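Local structure of outer surface protein (Bacillus cereus ATCC 14579, 1X7F) at residues L145-E155 with Y185-H196. The protein is of unknown function but is probably a 6-phospho-N-acetylmuramidase, hydrolysing cell-wall-derived sugars that carry 6-phospho-N-acetylmuramic acid. Residues are numbered along the deposited sequence; the frame is centred on the assembly and turned at random.
Sequences LNVSNDIAYLE and YFIRCSERFKKH
D150, on the loop that leaves strand 142-146, shares its carboxylate between two arginines one turn apart on helix 183-195. R192, extended from CG to NE, bonds D150 OD1 through NE at 2.7 Å, nearly straight, from the anti side and somewhat out of the carboxylate plane, with a weak second bond from NH2; I151 O lies over one guanidinium face. A bend at chi3 (-49°) turns R188 NE onto D150 OD2 (3.1 Å), which it meets from above the carboxylate plane, almost straight. Y185 OH links two backbone groups of the loop, donating to S148 O (2.7 Å) and accepting from D150 N (3.1 Å). At the far end H196 NE2 donates to E155 OE2 at 2.6 Å, the oxygen lying in the ring plane.

Between these polar ends sits an apolar sandwich. The F193 ring takes V147 CG2 over one face, 3.9 Å from its centroid, and L154 CD1 over the opposite face, both CH-pi contacts, while L145 CB meets its edge.

The contact exemplifies a general principle: a carboxylate shared by arginines at i and i+4 ties a loop to a helix. The two guanidinium groups would probably keep D150 ionised and fix its rotation.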
loop_
_atom_site.group_PDB
_atom_site.type_symbol
_atom_site.label_atom_id
_atom_site.label_comp_id
_atom_site.label_asym_id
_atom_site.label_seq_id
_atom_site.Cartn_x
_atom_site.Cartn_y
_atom_site.Cartn_z
ATOM N N LEU A 145 13.977 -10.365 5.551
ATOM C CA LEU A 145 15.131 -9.509 5.335
ATOM C C LEU A 145 14.708 -8.042 5.250
ATOM O O LEU A 145 13.553 -7.730 4.940
ATOM C CB LEU A 145 15.869 -9.912 4.056
ATOM C CG LEU A 145 16.338 -11.359 3.891
ATOM C CD1 LEU A 145 16.797 -11.553 2.471
ATOM C CD2 LEU A 145 17.454 -11.724 4.876
ATOM N N ASN A 146 15.655 -7.156 5.530
ATOM C CA ASN A 146 15.451 -5.724 5.397
ATOM C C ASN A 146 15.552 -5.338 3.922
ATOM O O ASN A 146 16.606 -5.488 3.308
ATOM C CB ASN A 146 16.512 -4.968 6.228
ATOM C CG ASN A 146 16.164 -3.493 6.448
ATOM O OD1 ASN A 146 15.347 -2.897 5.731
ATOM N ND2 ASN A 146 16.771 -2.910 7.460
ATOM N N VAL A 147 14.457 -4.841 3.358
ATOM C CA VAL A 147 14.448 -4.376 1.959
ATOM C C VAL A 147 15.165 -3.026 1.808
ATOM O O VAL A 147 15.728 -2.738 0.745
ATOM C CB VAL A 147 13.013 -4.316 1.383
ATOM C CG1 VAL A 147 13.017 -4.014 -0.113
ATOM C CG2 VAL A 147 12.326 -5.643 1.595
ATOM N N SER A 148 15.193 -2.242 2.895
ATOM C CA SER A 148 15.612 -0.842 2.855
ATOM C C SER A 148 17.101 -0.544 2.615
ATOM O O SER A 148 17.497 0.615 2.640
ATOM C CB SER A 148 15.121 -0.100 4.106
ATOM O OG SER A 148 13.719 -0.235 4.262
ATOM N N ASN A 149 17.905 -1.578 2.386
ATOM C CA ASN A 149 19.317 -1.407 2.061
ATOM C C ASN A 149 19.540 -1.746 0.587
ATOM O O ASN A 149 19.367 -2.892 0.166
ATOM C CB ASN A 149 20.190 -2.286 2.964
ATOM C CG ASN A 149 21.625 -1.766 3.106
ATOM O OD1 ASN A 149 22.030 -0.792 2.466
ATOM N ND2 ASN A 149 22.397 -2.425 3.963
ATOM N N ASP A 150 19.919 -0.731 -0.189
ATOM C CA ASP A 150 20.040 -0.851 -1.645
ATOM C C ASP A 150 21.391 -1.414 -2.079
ATOM O O ASP A 150 22.190 -0.743 -2.736
ATOM C CB ASP A 150 19.751 0.507 -2.305
ATOM C CG ASP A 150 19.865 0.477 -3.829
ATOM O OD1 ASP A 150 19.514 -0.549 -4.465
ATOM O OD2 ASP A 150 20.301 1.457 -4.468
ATOM N N ILE A 151 21.625 -2.666 -1.710
ATOM C CA ILE A 151 22.850 -3.370 -2.053
ATOM C C ILE A 151 22.515 -4.769 -2.575
ATOM O O ILE A 151 21.382 -5.246 -2.404
ATOM C CB ILE A 151 23.794 -3.450 -0.833
ATOM C CG1 ILE A 151 23.034 -3.946 0.402
ATOM C CG2 ILE A 151 24.445 -2.091 -0.573
ATOM C CD1 ILE A 151 23.901 -4.649 1.434
ATOM N N ALA A 152 23.493 -5.408 -3.222
ATOM C CA ALA A 152 23.342 -6.771 -3.728
ATOM C C ALA A 152 23.407 -7.779 -2.574
ATOM O O ALA A 152 24.321 -8.608 -2.484
ATOM C CB ALA A 152 24.402 -7.067 -4.780
ATOM N N TYR A 153 22.412 -7.676 -1.695
ATOM C CA TYR A 153 22.301 -8.455 -0.463
ATOM C C TYR A 153 21.790 -9.858 -0.783
ATOM O O TYR A 153 22.392 -10.859 -0.365
ATOM C CB TYR A 153 21.361 -7.715 0.505
ATOM C CG TYR A 153 21.158 -8.326 1.882
ATOM C CD1 TYR A 153 19.917 -8.232 2.513
ATOM C CD2 TYR A 153 22.191 -8.982 2.559
ATOM C CE1 TYR A 153 19.707 -8.772 3.776
ATOM C CE2 TYR A 153 21.984 -9.533 3.827
ATOM C CZ TYR A 153 20.736 -9.423 4.421
ATOM O OH TYR A 153 20.499 -9.947 5.665
ATOM N N LEU A 154 20.697 -9.917 -1.546
ATOM C CA LEU A 154 20.128 -11.181 -2.026
ATOM C C LEU A 154 21.090 -12.014 -2.870
ATOM O O LEU A 154 21.191 -13.231 -2.669
ATOM C CB LEU A 154 18.829 -10.935 -2.803
ATOM C CG LEU A 154 17.553 -10.669 -2.002
ATOM C CD1 LEU A 154 16.437 -10.194 -2.928
ATOM C CD2 LEU A 154 17.127 -11.917 -1.239
ATOM N N GLU A 155 21.783 -11.350 -3.798
ATOM C CA GLU A 155 22.764 -11.988 -4.688
ATOM C C GLU A 155 23.834 -12.720 -3.885
ATOM O O GLU A 155 24.341 -13.760 -4.307
ATOM C CB GLU A 155 23.432 -10.940 -5.588
ATOM C CG GLU A 155 22.477 -9.954 -6.258
ATOM C CD GLU A 155 21.827 -10.498 -7.520
ATOM O OE1 GLU A 155 22.377 -11.442 -8.131
ATOM O OE2 GLU A 155 20.766 -9.969 -7.910
ATOM N N TYR A 185 14.927 5.917 -4.330
ATOM C CA TYR A 185 15.691 4.945 -3.549
ATOM C C TYR A 185 14.803 3.760 -3.147
ATOM O O TYR A 185 15.200 2.599 -3.289
ATOM C CB TYR A 185 16.349 5.611 -2.320
ATOM C CG TYR A 185 17.111 4.657 -1.420
ATOM C CD1 TYR A 185 18.428 4.294 -1.714
ATOM C CD2 TYR A 185 16.517 4.116 -0.273
ATOM C CE1 TYR A 185 19.132 3.425 -0.897
ATOM C CE2 TYR A 185 17.213 3.234 0.553
ATOM C CZ TYR A 185 18.514 2.886 0.229
ATOM O OH TYR A 185 19.214 2.016 1.032
ATOM N N PHE A 186 13.606 4.072 -2.647
ATOM C CA PHE A 186 12.615 3.079 -2.225
ATOM C C PHE A 186 12.251 2.090 -3.337
ATOM O O PHE A 186 12.070 0.892 -3.086
ATOM C CB PHE A 186 11.364 3.809 -1.721
ATOM C CG PHE A 186 10.128 2.947 -1.647
ATOM C CD1 PHE A 186 9.851 2.202 -0.501
ATOM C CD2 PHE A 186 9.244 2.883 -2.716
ATOM C CE1 PHE A 186 8.723 1.412 -0.426
ATOM C CE2 PHE A 186 8.099 2.087 -2.646
ATOM C CZ PHE A 186 7.844 1.353 -1.496
ATOM N N ILE A 187 12.136 2.605 -4.562
ATOM C CA ILE A 187 11.853 1.788 -5.737
ATOM C C ILE A 187 13.025 0.867 -6.091
ATOM O O ILE A 187 12.819 -0.325 -6.304
ATOM C CB ILE A 187 11.436 2.695 -6.932
ATOM C CG1 ILE A 187 10.091 3.407 -6.654
ATOM C CG2 ILE A 187 11.437 1.917 -8.264
ATOM C CD1 ILE A 187 8.826 2.511 -6.624
ATOM N N ARG A 188 14.242 1.406 -6.161
ATOM C CA ARG A 188 15.435 0.575 -6.397
ATOM C C ARG A 188 15.490 -0.607 -5.418
ATOM O O ARG A 188 15.679 -1.748 -5.839
ATOM C CB ARG A 188 16.744 1.391 -6.318
ATOM C CG ARG A 188 16.998 2.316 -7.510
ATOM C CD ARG A 188 18.433 2.877 -7.627
ATOM N NE ARG A 188 18.937 3.457 -6.378
ATOM C CZ ARG A 188 18.753 4.723 -5.978
ATOM N NH1 ARG A 188 18.072 5.591 -6.722
ATOM N NH2 ARG A 188 19.268 5.131 -4.824
ATOM N N CYS A 189 15.317 -0.317 -4.128
ATOM C CA CYS A 189 15.298 -1.330 -3.068
ATOM C C CYS A 189 14.243 -2.397 -3.311
ATOM O O CYS A 189 14.541 -3.589 -3.273
ATOM C CB CYS A 189 15.023 -0.692 -1.703
ATOM S SG CYS A 189 16.352 0.304 -1.010
ATOM N N SER A 190 13.010 -1.954 -3.536
ATOM C CA SER A 190 11.884 -2.857 -3.775
ATOM C C SER A 190 12.013 -3.687 -5.064
ATOM O O SER A 190 11.554 -4.826 -5.108
ATOM C CB SER A 190 10.568 -2.075 -3.768
ATOM O OG SER A 190 10.468 -1.273 -2.614
ATOM N N GLU A 191 12.630 -3.110 -6.095
ATOM C CA GLU A 191 12.869 -3.807 -7.370
ATOM C C GLU A 191 13.901 -4.937 -7.276
ATOM O O GLU A 191 13.894 -5.852 -8.096
ATOM C CB GLU A 191 13.279 -2.819 -8.465
ATOM C CG GLU A 191 12.101 -2.210 -9.207
ATOM C CD GLU A 191 12.507 -1.134 -10.197
ATOM O OE1 GLU A 191 11.710 -0.850 -11.121
ATOM O OE2 GLU A 191 13.615 -0.569 -10.049
ATOM N N ARG A 192 14.793 -4.856 -6.293
ATOM C CA ARG A 192 15.752 -5.932 -6.023
ATOM C C ARG A 192 15.029 -7.200 -5.586
ATOM O O ARG A 192 15.357 -8.294 -6.039
ATOM C CB ARG A 192 16.735 -5.534 -4.922
ATOM C CG ARG A 192 17.803 -4.565 -5.338
ATOM C CD ARG A 192 18.713 -4.162 -4.184
ATOM N NE ARG A 192 19.769 -3.241 -4.597
ATOM C CZ ARG A 192 20.856 -3.596 -5.267
ATOM N NH1 ARG A 192 21.048 -4.862 -5.626
ATOM N NH2 ARG A 192 21.756 -2.680 -5.594
ATOM N N PHE A 193 14.051 -7.025 -4.699
ATOM C CA PHE A 193 13.297 -8.128 -4.125
ATOM C C PHE A 193 12.272 -8.694 -5.099
ATOM O O PHE A 193 11.998 -9.896 -5.100
ATOM C CB PHE A 193 12.661 -7.694 -2.796
ATOM C CG PHE A 193 13.572 -7.876 -1.617
ATOM C CD1 PHE A 193 14.750 -7.133 -1.506
ATOM C CD2 PHE A 193 13.280 -8.823 -0.641
ATOM C CE1 PHE A 193 15.619 -7.322 -0.432
ATOM C CE2 PHE A 193 14.141 -9.025 0.433
ATOM C CZ PHE A 193 15.318 -8.265 0.539
ATOM N N LYS A 194 11.733 -7.815 -5.939
ATOM C CA LYS A 194 10.806 -8.190 -7.010
ATOM C C LYS A 194 11.529 -8.968 -8.119
ATOM O O LYS A 194 11.017 -9.971 -8.626
ATOM C CB LYS A 194 10.135 -6.925 -7.568
ATOM C CG LYS A 194 9.054 -7.176 -8.590
ATOM C CD LYS A 194 7.680 -7.263 -7.953
ATOM C CE LYS A 194 6.671 -7.750 -8.983
ATOM N NZ LYS A 194 5.284 -7.440 -8.560
ATOM N N LYS A 195 12.729 -8.516 -8.480
ATOM C CA LYS A 195 13.550 -9.206 -9.471
ATOM C C LYS A 195 13.732 -10.689 -9.128
ATOM O O LYS A 195 13.750 -11.538 -10.017
ATOM C CB LYS A 195 14.924 -8.537 -9.620
ATOM C CG LYS A 195 15.599 -8.853 -10.953
ATOM C CD LYS A 195 17.058 -9.266 -10.799
ATOM C CE LYS A 195 18.005 -8.076 -10.899
ATOM N NZ LYS A 195 19.366 -8.495 -11.350
ATOM N N HIS A 196 13.862 -10.986 -7.837
ATOM C CA HIS A 196 14.089 -12.349 -7.365
ATOM C C HIS A 196 12.819 -13.047 -6.881
ATOM O O HIS A 196 12.889 -14.115 -6.270
ATOM C CB HIS A 196 15.154 -12.346 -6.270
ATOM C CG HIS A 196 16.514 -11.956 -6.760
ATOM N ND1 HIS A 196 17.323 -12.818 -7.469
ATOM C CD2 HIS A 196 17.200 -10.793 -6.658
ATOM C CE1 HIS A 196 18.453 -12.207 -7.773
ATOM N NE2 HIS A 196 18.405 -10.977 -7.295
HETATM O O HOH W 1 16.547 -3.972 -1.377
HETATM O O HOH W 2 21.998 1.381 0.523
#